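Local coordinates for protein hypothetical P60 katanin (Sulfolobus acidocaldarius, PDB 2W2U) that serves as the AAA family ATPase of an archaeal cell division machinery, represented here by its MIT domain in complex with an ESCRT-III peptide, at residues 59-62 against 63-67; 18-21 against 22-26; 69-72 against 73-76; 50-53 against 54-58. All coordinates share one frame; numbering follows the deposited sequence.

Contact 1: residues 59-62 against 63-67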
loop_
_atom_site.group_PDB
_atom_site.type_symbol
_atom_site.label_atom_id
_atom_site.label_comp_id
_atom_site.label_asym_id
_atom_site.label_seq_id
_atom_site.Cartn_x
_atom_site.Cartn_y
_atom_site.Cartn_z
ATOM N N GLY A 59 1.807 14.293 10.811
ATOM C CA GLY A 59 3.224 14.241 10.441
ATOM C C GLY A 59 3.467 14.454 8.955
ATOM O O GLY A 59 2.526 14.524 8.165
ATOM N N SER A 60 4.739 14.552 8.574
ATOM C CA SER A 60 5.117 14.774 7.182
ATOM C C SER A 60 4.956 13.537 6.288
ATOM O O SER A 60 4.670 13.676 5.095
ATOM C CB SER A 60 6.540 15.348 7.075
ATOM O OG SER A 60 7.487 14.496 7.686
ATOM N N THR A 61 5.121 12.344 6.859
ATOM C CA THR A 61 4.982 11.097 6.092
ATOM C C THR A 61 3.531 10.837 5.654
ATOM O O THR A 61 3.302 10.136 4.666
ATOM C CB THR A 61 5.507 9.839 6.867
ATOM O OG1 THR A 61 6.569 10.196 7.755
ATOM C CG2 THR A 61 6.009 8.766 5.889
ATOM N N ALA A 62 2.563 11.406 6.378
ATOM C CA ALA A 62 1.139 11.113 6.150
ATOM C C ALA A 62 0.687 11.361 4.705
ATOM O O ALA A 62 -0.120 10.592 4.177
ATOM C CB ALA A 62 0.252 11.878 7.135
ATOM N N ALA A 63 1.230 12.409 4.072
ATOM C CA ALA A 63 0.930 12.731 2.674
ATOM C C ALA A 63 1.331 11.602 1.721
ATOM O O ALA A 63 0.627 11.329 0.747
ATOM C CB ALA A 63 1.598 14.045 2.265
ATOM N N ILE A 64 2.457 10.952 2.010
ATOM C CA ILE A 64 2.897 9.780 1.246
ATOM C C ILE A 64 1.998 8.556 1.493
ATOM O O ILE A 64 1.624 7.857 0.539
ATOM C CB ILE A 64 4.388 9.439 1.508
ATOM C CG1 ILE A 64 5.290 10.582 1.015
ATOM C CG2 ILE A 64 4.766 8.118 0.840
ATOM C CD1 ILE A 64 6.661 10.638 1.690
ATOM N N TYR A 65 1.651 8.298 2.757
ATOM C CA TYR A 65 0.682 7.235 3.075
ATOM C C TYR A 65 -0.610 7.441 2.287
ATOM O O TYR A 65 -1.131 6.510 1.670
ATOM C CB TYR A 65 0.303 7.217 4.555
ATOM C CG TYR A 65 1.411 7.076 5.575
ATOM C CD1 TYR A 65 2.582 6.361 5.301
ATOM C CD2 TYR A 65 1.249 7.615 6.853
ATOM C CE1 TYR A 65 3.574 6.229 6.269
ATOM C CE2 TYR A 65 2.228 7.491 7.820
ATOM C CZ TYR A 65 3.384 6.799 7.527
ATOM O OH TYR A 65 4.344 6.689 8.503
ATOM N N GLU A 66 -1.117 8.675 2.329
ATOM C CA GLU A 66 -2.387 9.032 1.712
ATOM C C GLU A 66 -2.341 8.946 0.186
ATOM O O GLU A 66 -3.304 8.491 -0.435
ATOM C CB GLU A 66 -2.840 10.415 2.194
ATOM C CG GLU A 66 -3.299 10.414 3.668
ATOM C CD GLU A 66 -3.111 11.751 4.378
ATOM O OE1 GLU A 66 -2.806 12.764 3.710
ATOM O OE2 GLU A 66 -3.268 11.790 5.620
ATOM N N GLN A 67 -1.217 9.361 -0.399
ATOM C CA GLN A 67 -0.958 9.207 -1.829
ATOM C C GLN A 67 -0.983 7.742 -2.266
ATOM O O GLN A 67 -1.581 7.407 -3.288
ATOM C CB GLN A 67 0.391 9.838 -2.210
ATOM C CG GLN A 67 0.729 9.777 -3.705
ATOM C CD GLN A 67 2.214 10.009 -4.000
ATOM O OE1 GLN A 67 2.826 10.939 -3.467
ATOM N NE2 GLN A 67 2.797 9.164 -4.860
#
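T61 and Y65, one helical turn apart, make the dense part of this contact. T61 CG2 lies 3.5 Å from Y65 CE1, and T61 CB sits 4.3 Å from the centroid of the Y65 ring, 30° off its normal, which marks an off-centre CH-pi contact. CG2 stands roughly anti to the T61 backbone N, with chi1 (-30°) off a staggered position. The carbonyl oxygen T61 O is over a face of the same ring and also accepts Y65 N at 3.1 Å, in the carbonyl plane, with a second, weak bond from I64 N. Next to it E66 N binds A62 O at 2.8 Å (159°). Y65 OH is hydrogen-bonded to E16 and Q12 of helix 11-31, while T61 OG1 meets a basic side chain of the bound peptide and S60 OG the peptide backbone. Were Y65 a leucine, T61 would probably lose its ring neighbour and E16 and Q12 their shared phenol partner. The other side is looser: A63 is exposed, and E66, extended beyond CG, lies along A62 with OE2 3.8 Å from A62 CB. Such i to i+4 bonding is the opening turn of an alpha helix, here the third helix of the three-helix MIT domain.

Contact 2: residues 18-21 against 22-26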
loop_
_atom_site.group_PDB
_atom_site.type_symbol
_atom_site.label_atom_id
_atom_site.label_comp_id
_atom_site.label_asym_id
_atom_site.label_seq_id
_atom_site.Cartn_x
_atom_site.Cartn_y
_atom_site.Cartn_z
ATOM N N MET A 18 5.446 -3.610 7.189
ATOM C CA MET A 18 4.274 -4.461 6.963
ATOM C C MET A 18 3.519 -4.041 5.704
ATOM O O MET A 18 3.202 -4.875 4.863
ATOM C CB MET A 18 3.343 -4.412 8.179
ATOM C CG MET A 18 2.193 -5.427 8.169
ATOM S SD MET A 18 1.123 -5.266 9.628
ATOM C CE MET A 18 2.313 -5.429 10.948
ATOM N N ALA A 19 3.231 -2.747 5.590
ATOM C CA ALA A 19 2.607 -2.172 4.398
ATOM C C ALA A 19 3.440 -2.427 3.142
ATOM O O ALA A 19 2.895 -2.803 2.102
ATOM C CB ALA A 19 2.374 -0.673 4.593
ATOM N N ARG A 20 4.758 -2.233 3.257
ATOM C CA ARG A 20 5.705 -2.496 2.166
ATOM C C ARG A 20 5.649 -3.940 1.654
ATOM O O ARG A 20 5.563 -4.160 0.451
ATOM C CB ARG A 20 7.133 -2.136 2.591
ATOM C CG ARG A 20 8.162 -2.261 1.477
ATOM C CD ARG A 20 9.569 -1.840 1.921
ATOM N NE ARG A 20 9.613 -0.441 2.351
ATOM C CZ ARG A 20 9.764 -0.040 3.611
ATOM N NH1 ARG A 20 9.908 -0.923 4.595
ATOM N NH2 ARG A 20 9.782 1.257 3.887
ATOM N N LYS A 21 5.709 -4.905 2.572
ATOM C CA LYS A 21 5.590 -6.331 2.251
ATOM C C LYS A 21 4.303 -6.633 1.478
ATOM O O LYS A 21 4.336 -7.332 0.468
ATOM C CB LYS A 21 5.677 -7.183 3.531
ATOM C CG LYS A 21 5.070 -8.599 3.424
ATOM C CD LYS A 21 5.251 -9.453 4.691
ATOM C CE LYS A 21 4.661 -8.815 5.962
ATOM N NZ LYS A 21 5.722 -8.176 6.822
ATOM N N TYR A 22 3.181 -6.091 1.944
ATOM C CA TYR A 22 1.908 -6.248 1.237
ATOM C C TYR A 22 1.915 -5.604 -0.149
ATOM O O TYR A 22 1.461 -6.218 -1.121
ATOM C CB TYR A 22 0.738 -5.713 2.072
ATOM C CG TYR A 22 0.381 -6.575 3.260
ATOM C CD1 TYR A 22 0.130 -7.931 3.104
ATOM C CD2 TYR A 22 0.275 -6.028 4.539
ATOM C CE1 TYR A 22 -0.212 -8.733 4.186
ATOM C CE2 TYR A 22 -0.061 -6.825 5.635
ATOM C CZ TYR A 22 -0.306 -8.176 5.446
ATOM O OH TYR A 22 -0.645 -8.985 6.512
ATOM N N ALA A 23 2.439 -4.381 -0.231
ATOM C CA ALA A 23 2.524 -3.642 -1.493
ATOM C C ALA A 23 3.379 -4.373 -2.531
ATOM O O ALA A 23 2.996 -4.471 -3.694
ATOM C CB ALA A 23 3.053 -2.232 -1.256
ATOM N N ILE A 24 4.528 -4.889 -2.098
ATOM C CA ILE A 24 5.410 -5.688 -2.952
ATOM C C ILE A 24 4.714 -6.979 -3.415
ATOM O O ILE A 24 4.821 -7.354 -4.585
ATOM C CB ILE A 24 6.765 -6.003 -2.249
ATOM C CG1 ILE A 24 7.578 -4.718 -2.042
ATOM C CG2 ILE A 24 7.586 -7.020 -3.047
ATOM C CD1 ILE A 24 8.834 -4.912 -1.180
ATOM N N ASN A 25 4.007 -7.646 -2.505
ATOM C CA ASN A 25 3.225 -8.836 -2.856
ATOM C C ASN A 25 2.150 -8.543 -3.905
ATOM O O ASN A 25 1.929 -9.344 -4.812
ATOM C CB ASN A 25 2.570 -9.456 -1.616
ATOM C CG ASN A 25 3.559 -10.170 -0.709
ATOM O OD1 ASN A 25 4.718 -10.390 -1.067
ATOM N ND2 ASN A 25 3.092 -10.544 0.479
ATOM N N ALA A 26 1.497 -7.391 -3.770
ATOM C CA ALA A 26 0.427 -6.971 -4.674
ATOM C C ALA A 26 0.922 -6.639 -6.085
ATOM O O ALA A 26 0.310 -7.046 -7.072
ATOM C CB ALA A 26 -0.319 -5.791 -4.083
#
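M18 and Y22 lie side by side and point the same way, the first of three i to i+4 pairs on helix 11-31, the first helix of the three-helix MIT bundle. M18 CG, set anti to its own backbone nitrogen (chi1 -171°), comes 3.7 Å from Y22 CE2, so a methylene rather than the sulfur does the touching. The phenol ring is swung back toward the preceding turn, which brings Y22 CD2 to 3.2 Å from M18 O. That same oxygen accepts Y22 N in a fairly straight bond of 167°. Cutting Y22 back to an alanine is likely to spare this backbone bond but leave the methylene of M18 without its aromatic neighbour and open a gap toward N41 of helix 35-55, which Y22 also touches.

The second pair, R20 and I24, runs alongside in like fashion on another side of the helix: R20 CG meets I24 CD1 at 3.8 Å through its aliphatic stem, whereas its NH1 end forms a long, weak ion pair with E17. R20, A23 and I24 all pack on apolar side chains of the bound peptide, so this side of the helix belongs to the peptide groove. K21 and N25 form the third and looser pair, with K21 CG 4.0 Å from N25 ND2; the amide stays near K21 O without a proper bonding angle. Backbone bonds fix the spacing of all three pairs, and the shortest of them joins I24 N to R20 O at 2.8 Å, the donor nearly along the C=O axis.

Contact 3: residues 69-72 against 73-76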
loop_
_atom_site.group_PDB
_atom_site.type_symbol
_atom_site.label_atom_id
_atom_site.label_comp_id
_atom_site.label_asym_id
_atom_site.label_seq_id
_atom_site.Cartn_x
_atom_site.Cartn_y
_atom_site.Cartn_z
ATOM N N ILE A 69 -2.302 5.060 -0.634
ATOM C CA ILE A 69 -3.663 4.547 -0.430
ATOM C C ILE A 69 -4.487 4.775 -1.702
ATOM O O ILE A 69 -5.121 3.854 -2.213
ATOM C CB ILE A 69 -4.352 5.188 0.818
ATOM C CG1 ILE A 69 -3.788 4.585 2.109
ATOM C CG2 ILE A 69 -5.879 5.002 0.786
ATOM C CD1 ILE A 69 -4.226 5.290 3.381
ATOM N N ASN A 70 -4.434 5.994 -2.229
ATOM C CA ASN A 70 -5.214 6.350 -3.409
ATOM C C ASN A 70 -4.767 5.638 -4.681
ATOM O O ASN A 70 -5.603 5.193 -5.467
ATOM C CB ASN A 70 -5.233 7.866 -3.600
ATOM C CG ASN A 70 -6.027 8.570 -2.529
ATOM O OD1 ASN A 70 -7.056 8.068 -2.070
ATOM N ND2 ASN A 70 -5.562 9.744 -2.124
ATOM N N GLU A 71 -3.456 5.518 -4.866
ATOM C CA GLU A 71 -2.905 4.771 -5.990
ATOM C C GLU A 71 -3.350 3.314 -5.947
ATOM O O GLU A 71 -3.767 2.758 -6.964
ATOM C CB GLU A 71 -1.377 4.861 -6.014
ATOM C CG GLU A 71 -0.849 6.225 -6.437
ATOM C CD GLU A 71 0.650 6.247 -6.673
ATOM O OE1 GLU A 71 1.229 7.351 -6.642
ATOM O OE2 GLU A 71 1.256 5.176 -6.894
ATOM N N TYR A 72 -3.270 2.707 -4.766
ATOM C CA TYR A 72 -3.655 1.307 -4.593
ATOM C C TYR A 72 -5.160 1.120 -4.735
ATOM O O TYR A 72 -5.598 0.146 -5.354
ATOM C CB TYR A 72 -3.142 0.745 -3.261
ATOM C CG TYR A 72 -1.628 0.747 -3.121
ATOM C CD1 TYR A 72 -0.799 0.703 -4.243
ATOM C CD2 TYR A 72 -1.026 0.765 -1.863
ATOM C CE1 TYR A 72 0.585 0.703 -4.115
ATOM C CE2 TYR A 72 0.354 0.763 -1.724
ATOM C CZ TYR A 72 1.153 0.728 -2.855
ATOM O OH TYR A 72 2.524 0.728 -2.725
ATOM N N LYS A 73 -5.941 2.055 -4.184
ATOM C CA LYS A 73 -7.396 2.045 -4.357
ATOM C C LYS A 73 -7.773 2.104 -5.836
ATOM O O LYS A 73 -8.683 1.404 -6.276
ATOM C CB LYS A 73 -8.064 3.213 -3.625
ATOM C CG LYS A 73 -8.229 3.045 -2.131
ATOM C CD LYS A 73 -9.139 4.136 -1.585
ATOM C CE LYS A 73 -9.323 4.026 -0.081
ATOM N NZ LYS A 73 -9.964 2.747 0.322
ATOM N N ARG A 74 -7.070 2.946 -6.591
ATOM C CA ARG A 74 -7.320 3.094 -8.025
ATOM C C ARG A 74 -6.919 1.854 -8.821
ATOM O O ARG A 74 -7.582 1.509 -9.797
ATOM C CB ARG A 74 -6.614 4.330 -8.581
ATOM C CG ARG A 74 -7.468 5.576 -8.617
ATOM C CD ARG A 74 -6.628 6.765 -9.057
ATOM N NE ARG A 74 -6.122 7.509 -7.906
ATOM C CZ ARG A 74 -4.906 8.038 -7.816
ATOM N NH1 ARG A 74 -4.030 7.899 -8.802
ATOM N NH2 ARG A 74 -4.562 8.697 -6.723
ATOM N N ARG A 75 -5.842 1.188 -8.410
ATOM C CA ARG A 75 -5.454 -0.070 -9.050
ATOM C C ARG A 75 -6.445 -1.208 -8.753
ATOM O O ARG A 75 -6.728 -2.035 -9.630
ATOM C CB ARG A 75 -4.014 -0.471 -8.708
ATOM C CG ARG A 75 -3.480 -1.644 -9.543
ATOM C CD ARG A 75 -3.406 -1.319 -11.047
ATOM N NE ARG A 75 -2.967 -2.487 -11.808
ATOM C CZ ARG A 75 -2.904 -2.569 -13.136
ATOM N NH1 ARG A 75 -3.248 -1.542 -13.908
ATOM N NH2 ARG A 75 -2.496 -3.696 -13.695
ATOM N N ILE A 76 -6.969 -1.234 -7.524
ATOM C CA ILE A 76 -8.050 -2.158 -7.146
ATOM C C ILE A 76 -9.246 -2.015 -8.082
ATOM O O ILE A 76 -9.777 -3.012 -8.569
ATOM C CB ILE A 76 -8.567 -1.913 -5.704
ATOM C CG1 ILE A 76 -7.451 -2.081 -4.656
ATOM C CG2 ILE A 76 -9.782 -2.805 -5.403
ATOM C CD1 ILE A 76 -7.227 -3.464 -4.182
#
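Two side chains of helix 62-81, the third helix of the three-helix MIT domain, are folded back on the preceding turn by their torsions, each forming an i to i+4 pair. K73 has CG anti to the carbonyl carbon (chi1 -78°) and an extended stem that bends only at its last torsion. It therefore runs beside I69, both pointing the same way, with K73 CE 3.7 Å from I69 CG2. R74 departs from the usual staggered positions at chi1 (-94°) and bends again at chi3 (-95°), which lays its guanidinium back along the helix. NH2 of R74 ends 3.3 Å from N70 CB, and E71 N lies 3.8 Å above the guanidinium plane, offset toward the rim.

The backbone beneath is regular: K73 N binds I69 O at 2.8 Å and R74 N binds N70 O at 2.9 Å, with R75 N and I76 N bonded likewise to E71 O and Y72 O. R74 NE is 3.4 Å from N70 O, but the angle is too poor for a hydrogen bond.

Three other polar side chains have partners outside this turn. Y72 OH bonds the backbone of the bound peptide, R75 forms a salt bridge to D30, and E71 is held by Q67 and by a polar side chain of the peptide. E71 OE1 and R74 NH1 remain 5.7 Å apart, so their opposite charges may attract but make no ion pair. Chemically, then, K73 and R74 contribute carbon stems and a flat guanidinium face to this turn, while the directed polar bonds of Y72, E71 and R75 serve the peptide and other parts of the chain.

Contact 4: residues 50-53 against 54-58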
loop_
_atom_site.group_PDB
_atom_site.type_symbol
_atom_site.label_atom_id
_atom_site.label_comp_id
_atom_site.label_asym_id
_atom_site.label_seq_id
_atom_site.Cartn_x
_atom_site.Cartn_y
_atom_site.Cartn_z
ATOM N N ALA A 50 -3.771 3.034 6.263
ATOM C CA ALA A 50 -4.832 3.766 6.958
ATOM C C ALA A 50 -4.559 3.841 8.462
ATOM O O ALA A 50 -4.794 4.874 9.087
ATOM C CB ALA A 50 -6.207 3.148 6.675
ATOM N N GLN A 51 -4.046 2.750 9.028
ATOM C CA GLN A 51 -3.674 2.709 10.440
ATOM C C GLN A 51 -2.543 3.700 10.760
ATOM O O GLN A 51 -2.593 4.404 11.780
ATOM C CB GLN A 51 -3.265 1.287 10.843
ATOM C CG GLN A 51 -2.830 1.145 12.302
ATOM C CD GLN A 51 -3.989 1.289 13.271
ATOM O OE1 GLN A 51 -4.983 0.574 13.165
ATOM N NE2 GLN A 51 -3.862 2.208 14.231
ATOM N N LEU A 52 -1.533 3.730 9.885
ATOM C CA LEU A 52 -0.424 4.688 9.973
ATOM C C LEU A 52 -0.903 6.142 9.905
ATOM O O LEU A 52 -0.458 6.980 10.689
ATOM C CB LEU A 52 0.635 4.401 8.899
ATOM C CG LEU A 52 1.645 3.268 9.153
ATOM C CD1 LEU A 52 2.309 2.826 7.865
ATOM C CD2 LEU A 52 2.707 3.659 10.181
ATOM N N VAL A 53 -1.818 6.423 8.979
ATOM C CA VAL A 53 -2.513 7.713 8.909
ATOM C C VAL A 53 -3.225 8.086 10.228
ATOM O O VAL A 53 -3.084 9.205 10.687
ATOM C CB VAL A 53 -3.499 7.773 7.706
ATOM C CG1 VAL A 53 -4.464 8.970 7.822
ATOM C CG2 VAL A 53 -2.729 7.836 6.388
ATOM N N SER A 54 -3.974 7.157 10.833
ATOM C CA SER A 54 -4.588 7.412 12.154
ATOM C C SER A 54 -3.570 7.753 13.235
ATOM O O SER A 54 -3.801 8.651 14.041
ATOM C CB SER A 54 -5.412 6.219 12.641
ATOM O OG SER A 54 -6.553 6.032 11.831
ATOM N N LEU A 55 -2.459 7.022 13.251
ATOM C CA LEU A 55 -1.444 7.157 14.295
ATOM C C LEU A 55 -0.571 8.403 14.128
ATOM O O LEU A 55 -0.123 8.983 15.117
ATOM C CB LEU A 55 -0.555 5.913 14.345
ATOM C CG LEU A 55 -1.016 4.627 15.046
ATOM C CD1 LEU A 55 -0.202 3.441 14.548
ATOM C CD2 LEU A 55 -0.902 4.737 16.562
ATOM N N TYR A 56 -0.333 8.805 12.879
ATOM C CA TYR A 56 0.586 9.909 12.586
ATOM C C TYR A 56 -0.002 10.879 11.563
ATOM O O TYR A 56 0.703 11.359 10.678
ATOM C CB TYR A 56 1.952 9.364 12.124
ATOM C CG TYR A 56 2.461 8.227 12.983
ATOM C CD1 TYR A 56 3.087 8.473 14.213
ATOM C CD2 TYR A 56 2.284 6.902 12.584
ATOM C CE1 TYR A 56 3.533 7.431 15.013
ATOM C CE2 TYR A 56 2.720 5.854 13.377
ATOM C CZ TYR A 56 3.345 6.122 14.588
ATOM O OH TYR A 56 3.779 5.070 15.363
ATOM N N ARG A 57 -1.298 11.168 11.716
ATOM C CA ARG A 57 -2.071 12.007 10.796
ATOM C C ARG A 57 -1.431 13.360 10.477
ATOM O O ARG A 57 -1.511 13.843 9.347
ATOM C CB ARG A 57 -3.483 12.221 11.356
ATOM C CG ARG A 57 -4.464 12.903 10.396
ATOM C CD ARG A 57 -5.893 12.922 10.968
ATOM N NE ARG A 57 -6.369 11.567 11.271
ATOM C CZ ARG A 57 -7.058 10.804 10.428
ATOM N NH1 ARG A 57 -7.368 11.248 9.217
ATOM N NH2 ARG A 57 -7.439 9.588 10.795
ATOM N N ASP A 58 -0.794 13.957 11.478
ATOM C CA ASP A 58 -0.321 15.333 11.370
ATOM C C ASP A 58 1.159 15.441 11.035
ATOM O O ASP A 58 1.697 16.551 10.971
ATOM C CB ASP A 58 -0.655 16.097 12.649
ATOM C CG ASP A 58 -2.149 16.146 12.920
ATOM O OD1 ASP A 58 -2.886 16.709 12.085
ATOM O OD2 ASP A 58 -2.586 15.613 13.961
#
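A50 O takes two donors from S54: the backbone N at 3.0 Å and, more weakly, OG at 3.5 Å. The hydroxyl reaches back because it stands anti to the carbonyl carbon of S54, beside that residue's nitrogen. One residue on, Q51 O accepts L55 N at 3.0 Å, and L52 O accepts Y56 N at 2.9 Å, with a rather bent N-H...O angle of 141°. The series breaks at the next step: R57 N approaches V53 O to 2.8 Å, yet the angle is wrong for a hydrogen bond, in keeping with Y56 being the first residue to leave helical backbone angles. Helix 35-55 thus runs out here.

Side-chain contacts follow the same spacing. L52 CD2 touches Y56 CE2 at 3.9 Å, the two side chains crossing at a slant. V53 CG1 lies 3.8 Å above the guanidinium plane of R57, toward its rim, so R57 offers V53 a flat face and no directed bond. The amide of Q51 likewise meets carbon, NE2 being 3.8 Å from L55 CG.

The buried pair at this helix end, L52 and V53, faces the other two helices of the three-helix MIT domain: L52 rests on L15 and E16 of helix 11-31 and on Y65 of helix 62-81, and V53 packs on Y65 and E66. Less deeply set, L55 touches L15 and Y56 touches Q12, both on helix 11-31.

Along the chain the order is contact 2, contact 4, contact 1 and contact 3, covering all three helices of the MIT domain: 11-31, 35-55 and 62-81. Contacts 4 and 1 together take in the turn between the second and third helices, their centres about 8 Å apart, and touch where V53 CG2 meets Y65 CB at 3.6 Å. Contacts 1 and 3 share helix 62-81, with centres about 15 Å apart. Contacts 2 and 3 lie on opposite sides of the chain's centre, yet A23 CB meets Y72 OH at 3.3 Å. Contacts 1, 2 and 3 all reach the bound peptide, which therefore runs along helices 11-31 and 62-81.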